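Long-range contacts in putative succinylglutamate desuccinylase / aspartoacylase (Shewanella amazonensis, PDB 3FMC), which is a putative zinc-dependent hydrolase of the succinylglutamate desuccinylase/aspartoacylase family, probably acting on ester bonds: residues L20-Y25 with S70-A75; P34-Q39 with R268-E273; K179-P184 with Q192-P197. One frame throughout, in Å; residues are numbered along the deposited sequence.

Contact 1: residues L20-Y25 with S70-A75; sequences LSLPVY and SLVPLA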
# COMPACT_ATOMS: atom_id res chain seq x y z
N LEU C 20 -1.11 -3.20 -21.62
CA LEU C 20 -1.85 -4.14 -20.77
C LEU C 20 -2.72 -4.91 -21.78
O LEU C 20 -3.46 -4.30 -22.53
CB LEU C 20 -2.70 -3.42 -19.71
CG LEU C 20 -1.92 -2.73 -18.54
CD1 LEU C 20 -2.83 -1.82 -17.71
CD2 LEU C 20 -1.18 -3.77 -17.65
N SER C 21 -2.54 -6.23 -21.83
CA SER C 21 -3.28 -7.09 -22.72
C SER C 21 -3.69 -8.40 -22.06
O SER C 21 -3.08 -8.83 -21.04
CB SER C 21 -2.57 -7.32 -24.04
OG SER C 21 -1.38 -7.99 -23.81
N LEU C 22 -4.73 -9.00 -22.66
CA LEU C 22 -5.36 -10.22 -22.17
C LEU C 22 -5.21 -11.29 -23.26
O LEU C 22 -5.36 -10.98 -24.44
CB LEU C 22 -6.89 -10.01 -21.99
CG LEU C 22 -7.46 -8.80 -21.27
CD1 LEU C 22 -8.93 -8.88 -21.04
CD2 LEU C 22 -6.71 -8.62 -19.95
N PRO C 23 -4.99 -12.55 -22.86
CA PRO C 23 -5.00 -13.67 -23.81
C PRO C 23 -6.45 -14.17 -23.91
O PRO C 23 -7.10 -14.37 -22.88
CB PRO C 23 -4.12 -14.72 -23.12
CG PRO C 23 -4.27 -14.46 -21.68
CD PRO C 23 -4.72 -13.01 -21.49
N VAL C 24 -6.98 -14.26 -25.13
CA VAL C 24 -8.34 -14.74 -25.41
C VAL C 24 -8.23 -16.04 -26.18
O VAL C 24 -7.69 -16.02 -27.31
CB VAL C 24 -9.15 -13.70 -26.18
CG1 VAL C 24 -10.64 -14.17 -26.40
CG2 VAL C 24 -9.08 -12.37 -25.43
N TYR C 25 -8.67 -17.16 -25.57
CA TYR C 25 -8.61 -18.47 -26.18
C TYR C 25 -10.00 -18.82 -26.71
O TYR C 25 -11.00 -18.54 -26.05
CB TYR C 25 -8.17 -19.52 -25.18
CG TYR C 25 -6.74 -19.31 -24.71
CD1 TYR C 25 -5.68 -19.71 -25.49
CD2 TYR C 25 -6.47 -18.72 -23.48
CE1 TYR C 25 -4.40 -19.53 -25.09
CE2 TYR C 25 -5.16 -18.54 -23.06
CZ TYR C 25 -4.13 -18.91 -23.87
OH TYR C 25 -2.83 -18.74 -23.49
N SER C 70 -15.22 -19.06 -25.65
CA SER C 70 -14.07 -18.12 -25.52
C SER C 70 -13.69 -18.03 -24.07
O SER C 70 -14.57 -17.94 -23.22
CB SER C 70 -14.42 -16.75 -26.03
OG SER C 70 -14.54 -16.81 -27.43
N LEU C 71 -12.40 -18.13 -23.77
CA LEU C 71 -11.94 -18.11 -22.38
C LEU C 71 -10.84 -17.06 -22.24
O LEU C 71 -9.91 -16.98 -23.05
CB LEU C 71 -11.46 -19.48 -21.88
CG LEU C 71 -12.37 -20.70 -22.20
CD1 LEU C 71 -12.00 -21.35 -23.61
CD2 LEU C 71 -12.29 -21.66 -21.04
N VAL C 72 -10.99 -16.28 -21.17
CA VAL C 72 -10.11 -15.14 -20.88
C VAL C 72 -9.54 -15.27 -19.45
O VAL C 72 -10.09 -14.74 -18.51
CB VAL C 72 -10.83 -13.78 -21.09
CG1 VAL C 72 -9.82 -12.56 -20.95
CG2 VAL C 72 -11.54 -13.71 -22.46
N PRO C 73 -8.45 -16.03 -19.30
CA PRO C 73 -7.75 -16.11 -18.01
C PRO C 73 -6.94 -14.80 -17.88
O PRO C 73 -6.78 -14.06 -18.86
CB PRO C 73 -6.83 -17.31 -18.17
CG PRO C 73 -6.52 -17.31 -19.67
CD PRO C 73 -7.78 -16.82 -20.36
N LEU C 74 -6.47 -14.50 -16.68
CA LEU C 74 -5.59 -13.36 -16.48
C LEU C 74 -6.20 -12.09 -17.02
O LEU C 74 -5.55 -11.28 -17.71
CB LEU C 74 -4.21 -13.67 -17.12
CG LEU C 74 -3.47 -14.93 -16.67
CD1 LEU C 74 -2.35 -15.33 -17.63
CD2 LEU C 74 -2.97 -14.86 -15.21
N ALA C 75 -7.46 -11.91 -16.66
CA ALA C 75 -8.27 -10.85 -17.29
C ALA C 75 -7.95 -9.40 -16.83
O ALA C 75 -8.47 -8.47 -17.41
CB ALA C 75 -9.79 -11.12 -17.18
O HOH W 1 -3.02 -10.64 -18.99

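Contact 2: residues P34-Q39 with R268-E273; sequences PSVYIQ and RGVIAE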
# COMPACT_ATOMS: atom_id res chain seq x y z
N PRO C 34 -25.31 -22.93 -28.00
CA PRO C 34 -25.09 -21.56 -27.56
C PRO C 34 -23.59 -21.23 -27.47
O PRO C 34 -22.77 -22.14 -27.28
CB PRO C 34 -25.68 -21.52 -26.14
CG PRO C 34 -26.51 -22.78 -25.99
CD PRO C 34 -25.93 -23.78 -26.96
N SER C 35 -23.27 -19.95 -27.58
CA SER C 35 -21.89 -19.47 -27.41
C SER C 35 -21.64 -19.14 -25.95
O SER C 35 -22.54 -18.69 -25.21
CB SER C 35 -21.58 -18.27 -28.29
OG SER C 35 -22.46 -17.20 -28.02
N VAL C 36 -20.41 -19.32 -25.54
CA VAL C 36 -20.04 -19.15 -24.12
C VAL C 36 -18.79 -18.27 -24.03
O VAL C 36 -17.81 -18.42 -24.80
CB VAL C 36 -19.71 -20.50 -23.47
CG1 VAL C 36 -19.49 -20.36 -21.96
CG2 VAL C 36 -20.86 -21.54 -23.78
N TYR C 37 -18.84 -17.37 -23.06
CA TYR C 37 -17.72 -16.50 -22.72
C TYR C 37 -17.38 -16.72 -21.24
O TYR C 37 -18.25 -16.63 -20.39
CB TYR C 37 -18.06 -15.05 -22.97
CG TYR C 37 -17.00 -14.09 -22.49
CD1 TYR C 37 -15.94 -13.70 -23.30
CD2 TYR C 37 -17.07 -13.56 -21.20
CE1 TYR C 37 -14.95 -12.78 -22.81
CE2 TYR C 37 -16.11 -12.66 -20.73
CZ TYR C 37 -15.05 -12.28 -21.56
OH TYR C 37 -14.08 -11.40 -21.12
N ILE C 38 -16.12 -17.06 -20.97
CA ILE C 38 -15.63 -17.37 -19.61
C ILE C 38 -14.41 -16.49 -19.33
O ILE C 38 -13.52 -16.40 -20.17
CB ILE C 38 -15.22 -18.85 -19.47
CG1 ILE C 38 -16.35 -19.75 -20.00
CG2 ILE C 38 -14.82 -19.19 -18.02
CD1 ILE C 38 -16.07 -21.28 -19.89
N GLN C 39 -14.41 -15.84 -18.17
CA GLN C 39 -13.25 -15.04 -17.74
C GLN C 39 -12.88 -15.34 -16.30
O GLN C 39 -13.69 -15.81 -15.53
CB GLN C 39 -13.46 -13.53 -17.95
CG GLN C 39 -14.55 -12.91 -17.09
CD GLN C 39 -14.75 -11.46 -17.33
OE1 GLN C 39 -14.49 -10.96 -18.42
NE2 GLN C 39 -15.20 -10.76 -16.30
N ARG C 268 -26.83 -27.24 -21.59
CA ARG C 268 -27.18 -26.20 -22.55
C ARG C 268 -26.87 -26.54 -24.00
O ARG C 268 -27.12 -25.73 -24.88
CB ARG C 268 -26.46 -24.90 -22.17
CG ARG C 268 -26.84 -24.34 -20.78
CD ARG C 268 -28.27 -23.95 -20.75
NE ARG C 268 -28.62 -23.13 -21.91
CZ ARG C 268 -28.49 -21.81 -21.94
NH1 ARG C 268 -28.06 -21.14 -20.88
NH2 ARG C 268 -28.84 -21.15 -23.02
N GLY C 269 -26.35 -27.72 -24.25
CA GLY C 269 -26.06 -28.15 -25.60
C GLY C 269 -24.91 -27.49 -26.27
O GLY C 269 -24.86 -27.41 -27.51
N VAL C 270 -23.95 -27.03 -25.46
CA VAL C 270 -22.72 -26.42 -25.96
C VAL C 270 -21.76 -27.51 -26.39
O VAL C 270 -21.03 -27.33 -27.35
CB VAL C 270 -22.07 -25.53 -24.86
CG1 VAL C 270 -20.63 -25.08 -25.33
CG2 VAL C 270 -22.99 -24.36 -24.52
N ILE C 271 -21.77 -28.64 -25.68
CA ILE C 271 -21.01 -29.83 -26.00
C ILE C 271 -22.05 -30.96 -26.33
O ILE C 271 -23.16 -30.93 -25.81
CB ILE C 271 -19.99 -30.23 -24.89
CG1 ILE C 271 -20.69 -30.55 -23.57
CG2 ILE C 271 -18.98 -29.09 -24.70
CD1 ILE C 271 -19.74 -31.03 -22.43
N ALA C 272 -21.69 -31.87 -27.22
CA ALA C 272 -22.59 -32.98 -27.65
C ALA C 272 -22.75 -34.04 -26.58
O ALA C 272 -23.84 -34.61 -26.39
CB ALA C 272 -22.06 -33.61 -28.95
N GLU C 273 -21.68 -34.28 -25.85
CA GLU C 273 -21.65 -35.33 -24.85
C GLU C 273 -22.57 -35.11 -23.66
O GLU C 273 -22.86 -33.98 -23.29
CB GLU C 273 -20.23 -35.50 -24.30
CG GLU C 273 -19.23 -36.12 -25.24
CD GLU C 273 -18.64 -35.19 -26.27
OE1 GLU C 273 -18.99 -33.98 -26.38
OE2 GLU C 273 -17.78 -35.72 -27.01

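Contact 3: residues K179-P184 with Q192-P197; sequences KHLYCP and QYFSIP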
# COMPACT_ATOMS: atom_id res chain seq x y z
N LYS C 179 -16.95 -22.72 -1.82
CA LYS C 179 -17.43 -22.51 -3.20
C LYS C 179 -18.91 -22.10 -3.13
O LYS C 179 -19.74 -22.71 -2.44
CB LYS C 179 -17.29 -23.81 -4.03
CG LYS C 179 -15.91 -24.34 -4.04
CD LYS C 179 -15.76 -25.53 -4.97
CE LYS C 179 -14.38 -26.08 -4.89
NZ LYS C 179 -14.22 -27.24 -5.79
N HIS C 180 -19.23 -21.04 -3.84
CA HIS C 180 -20.56 -20.51 -3.92
C HIS C 180 -20.83 -19.92 -5.30
O HIS C 180 -19.91 -19.68 -6.09
CB HIS C 180 -20.93 -19.56 -2.75
CG HIS C 180 -20.05 -18.35 -2.60
ND1 HIS C 180 -18.75 -18.43 -2.15
CD2 HIS C 180 -20.33 -17.04 -2.74
CE1 HIS C 180 -18.26 -17.20 -2.05
NE2 HIS C 180 -19.20 -16.35 -2.41
N LEU C 181 -22.08 -19.68 -5.57
CA LEU C 181 -22.54 -19.23 -6.87
C LEU C 181 -23.55 -18.13 -6.79
O LEU C 181 -24.45 -18.17 -5.92
CB LEU C 181 -23.20 -20.40 -7.58
CG LEU C 181 -23.87 -20.28 -8.96
CD1 LEU C 181 -22.85 -20.02 -10.11
CD2 LEU C 181 -24.73 -21.56 -9.30
N TYR C 182 -23.37 -17.13 -7.63
CA TYR C 182 -24.37 -16.11 -7.86
C TYR C 182 -25.12 -16.51 -9.16
O TYR C 182 -24.51 -16.75 -10.25
CB TYR C 182 -23.82 -14.72 -7.98
CG TYR C 182 -23.20 -14.16 -6.71
CD1 TYR C 182 -21.91 -14.47 -6.33
CD2 TYR C 182 -23.92 -13.29 -5.91
CE1 TYR C 182 -21.34 -13.94 -5.18
CE2 TYR C 182 -23.41 -12.80 -4.78
CZ TYR C 182 -22.12 -13.09 -4.40
OH TYR C 182 -21.63 -12.52 -3.24
N CYS C 183 -26.44 -16.54 -9.02
CA CYS C 183 -27.34 -17.01 -10.07
C CYS C 183 -28.55 -16.09 -10.08
O CYS C 183 -29.16 -15.88 -9.02
CB CYS C 183 -27.77 -18.43 -9.76
SG CYS C 183 -28.76 -19.18 -11.10
N PRO C 184 -28.91 -15.55 -11.25
CA PRO C 184 -30.09 -14.69 -11.35
C PRO C 184 -31.35 -15.49 -11.12
O PRO C 184 -31.40 -16.67 -11.49
CB PRO C 184 -30.08 -14.20 -12.79
CG PRO C 184 -28.80 -14.73 -13.40
CD PRO C 184 -28.19 -15.71 -12.52
N GLN C 192 -28.42 -26.37 -10.31
CA GLN C 192 -28.52 -27.84 -10.29
C GLN C 192 -27.43 -28.54 -11.10
O GLN C 192 -27.19 -29.71 -10.88
CB GLN C 192 -29.90 -28.31 -10.80
CG GLN C 192 -31.08 -27.82 -9.99
CD GLN C 192 -31.08 -28.34 -8.56
OE1 GLN C 192 -30.83 -29.51 -8.30
NE2 GLN C 192 -31.38 -27.46 -7.61
N TYR C 193 -26.73 -27.81 -11.99
CA TYR C 193 -25.72 -28.41 -12.89
C TYR C 193 -24.29 -28.25 -12.44
O TYR C 193 -23.45 -29.13 -12.67
CB TYR C 193 -25.95 -27.91 -14.33
CG TYR C 193 -27.34 -28.23 -14.78
CD1 TYR C 193 -27.68 -29.52 -15.22
CD2 TYR C 193 -28.34 -27.30 -14.70
CE1 TYR C 193 -28.98 -29.84 -15.57
CE2 TYR C 193 -29.63 -27.60 -15.07
CZ TYR C 193 -29.95 -28.87 -15.50
OH TYR C 193 -31.27 -29.11 -15.85
N PHE C 194 -23.99 -27.12 -11.79
CA PHE C 194 -22.66 -26.91 -11.26
C PHE C 194 -22.45 -27.75 -9.98
O PHE C 194 -23.41 -28.30 -9.44
CB PHE C 194 -22.42 -25.41 -10.98
CG PHE C 194 -22.50 -24.54 -12.22
CD1 PHE C 194 -21.39 -24.34 -13.02
CD2 PHE C 194 -23.68 -23.93 -12.57
CE1 PHE C 194 -21.48 -23.55 -14.16
CE2 PHE C 194 -23.76 -23.12 -13.71
CZ PHE C 194 -22.66 -22.93 -14.48
N SER C 195 -21.19 -27.87 -9.56
CA SER C 195 -20.76 -28.59 -8.35
C SER C 195 -20.49 -27.57 -7.21
O SER C 195 -19.40 -27.52 -6.62
CB SER C 195 -19.51 -29.39 -8.67
OG SER C 195 -19.80 -30.31 -9.72
N ILE C 196 -21.54 -26.80 -6.92
CA ILE C 196 -21.45 -25.72 -5.94
C ILE C 196 -22.58 -25.85 -4.91
O ILE C 196 -23.77 -25.72 -5.24
CB ILE C 196 -21.49 -24.36 -6.68
CG1 ILE C 196 -20.29 -24.29 -7.66
CG2 ILE C 196 -21.40 -23.21 -5.63
CD1 ILE C 196 -20.20 -23.06 -8.57
N PRO C 197 -22.20 -26.06 -3.64
CA PRO C 197 -23.18 -26.32 -2.57
C PRO C 197 -24.09 -25.14 -2.20
O PRO C 197 -25.19 -25.36 -1.74
CB PRO C 197 -22.29 -26.78 -1.40
CG PRO C 197 -20.97 -26.13 -1.61
CD PRO C 197 -20.82 -26.05 -3.13

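Contact 1: residues L20-Y25 with S70-A75
Tyr25 and Leu71 face each other as a hydrogen-bonded antiparallel pair, each giving its N-H to the other's carbonyl. Tyr25 N reaches Leu71 O at 2.8 Å in an almost straight bond (175°), and Leu71 N returns a bond to Tyr25 O at 2.7 Å. Tyr25 O is approached a second time, by a CA-H...O contact from Ser70 CA at 3.1 Å. Pro23 and Pro73 would come opposite each other as the next such pair, but neither has an N-H, so the pairing does not continue. Pro23 O is buried with no polar partner in the model, and Pro73 CD packs 3.6 Å from it. Ala75 O is likewise buried and without a partner. Leu22 CD2 presses on it at 3.1 Å, a tight fit, with CG set beside the backbone N (chi1 -48°) so that the end of the side chain leans across. Ser21 O and Leu74 O, both acceptors, are bridged by one water that donates to each, 2.7 Å from Ser21 O. Leu74 N is taken up by Asn50 OD1 of helix 48-60. The Tyr25 ring presents its edge to Pro73, whose CG lies in the ring plane 3.9 Å from CE2. Its hydroxyl bonds across the interface to Leu323 O of the second subunit. Val24 and Val72 run alongside each other with their methyls in contact, Val24 CG1 4.1 Å from Val72 CG2. Strand 19-27 also bonds to strand 4-13, while Ser70 pairs with Val36. Strand 69-72 thus runs antiparallel to one neighbour and parallel to the other, an arrangement of the mixed sheet in the zinc-carboxypeptidase-like alpha/beta fold to which this family belongs.

Contact 2: residues P34-Q39 with R268-E273
Pro34 lays the CG-CD side of its ring against the backbone of Arg268, with Pro34 CD 3.1 Å and Pro34 CG 3.2 Å from Arg268 O. This is a close fit of ring carbons on a carbonyl oxygen. Arg268 bends at chi2 (-64°) and chi3, which brings NH2 obliquely to within 4.1 Å of Pro34 CG. Val270 is shared by Pro34 and Val36. Its CG2 meets Pro34 O at 3.5 Å and Val36 CG2 at 3.6 Å, the two valines crossing at a slant. The same Val270 CG2 also touches the proline ring, 3.9 Å from Pro34 CD. CG1 of Val270 adds a looser touch to the same Val36 methyl. Carbon thus covers Pro34 O, which is buried and has no polar partner in the model. With a glycine here the ring is gone, which would probably open a gap between Arg268 O and Val270 CG2 and leave the chain before Ser35 freer to turn. Behind the first shell, Gly269 (phi 71°) closes a Schellman motif at the end of helix 251-267, and this turn brings Val270 alongside Pro34 and Val36. Arg268 NH1 is held by a hydrogen bond to Tyr264 OH in the helix itself. Next to Pro34, Ser35 N is bound by Asp166 OD2. Ile167 of strand 167-174 packs on Pro34, Val36 and Arg268, while Ile69 of strand 69-72 touches Val270, so the turn after helix 251-267 packs on Pro34 and Val36, with strands 69-72 and 167-174 flanking strand 36-40.

Contact 3: residues K179-P184 with Q192-P197
The Phe194 ring meets Leu181 at a slant, CD2 of the ring 4.2 Å from CD2 of the leucine, the two side chains crossing at about a right angle. Leu181 gets there with CG anti to its backbone N (chi1 177°). The same phenylalanine ring is stacked with Tyr264, and the neighbouring Tyr193 ring is stacked with His267, while Gln192 CB sits over the rim of one Tyr193 face. His180 has its CB turned away from 192-197; its imidazole ND1 bonds to Cys178 O, and the ring lies near, without touching, His43, Glu46 and His172, whose donor atoms face one vacant point and could form a metal site. Strand 176-184 and the parallel strand 198-202 are neighbours in the sheet, and residues 192-197 belong to the link that brings the chain back between them, with Leu181 bonded through its backbone to Tyr198 and Leu200. Ile196 makes the closest approach to the strand. Its CG2 pushes against the strand backbone, 3.3 Å from His180 CA and 3.6 Å from Leu181 N, and touches Leu181 CB at 3.9 Å. Beside it, Pro197 CD packs 3.6 Å from Lys179 O, a buried carbonyl with no polar partner in the model. Lys179 starts toward the loop, but its extended chain leads away, and NZ makes salt bridges to Asp253, Glu256 and Asp257 of helix 251-267. Phe194 O accepts a hydrogen bond from Arg282 NH2, and only a weak one, at 3.5 Å, from Ile196 N.

Contacts 1 and 2 are the close pair: strand 69-72 of contact 1 lies next to strand 36-40 of contact 2, and backbone bonds such as Val72 N to Ile38 O probably join them directly. Contact 3, nested in the chain between the two halves of contact 2, comes no nearer to it than about 7 Å between nearest atoms. Contacts 1 and 3 are buried, whereas contact 2 is only partly buried. Contact 1 alone has backbone hydrogen bonds between its segments, as befits paired strands. Contacts 2 and 3 bring a loop against a strand through carbon packing. Contact 1 alone also meets other subunits.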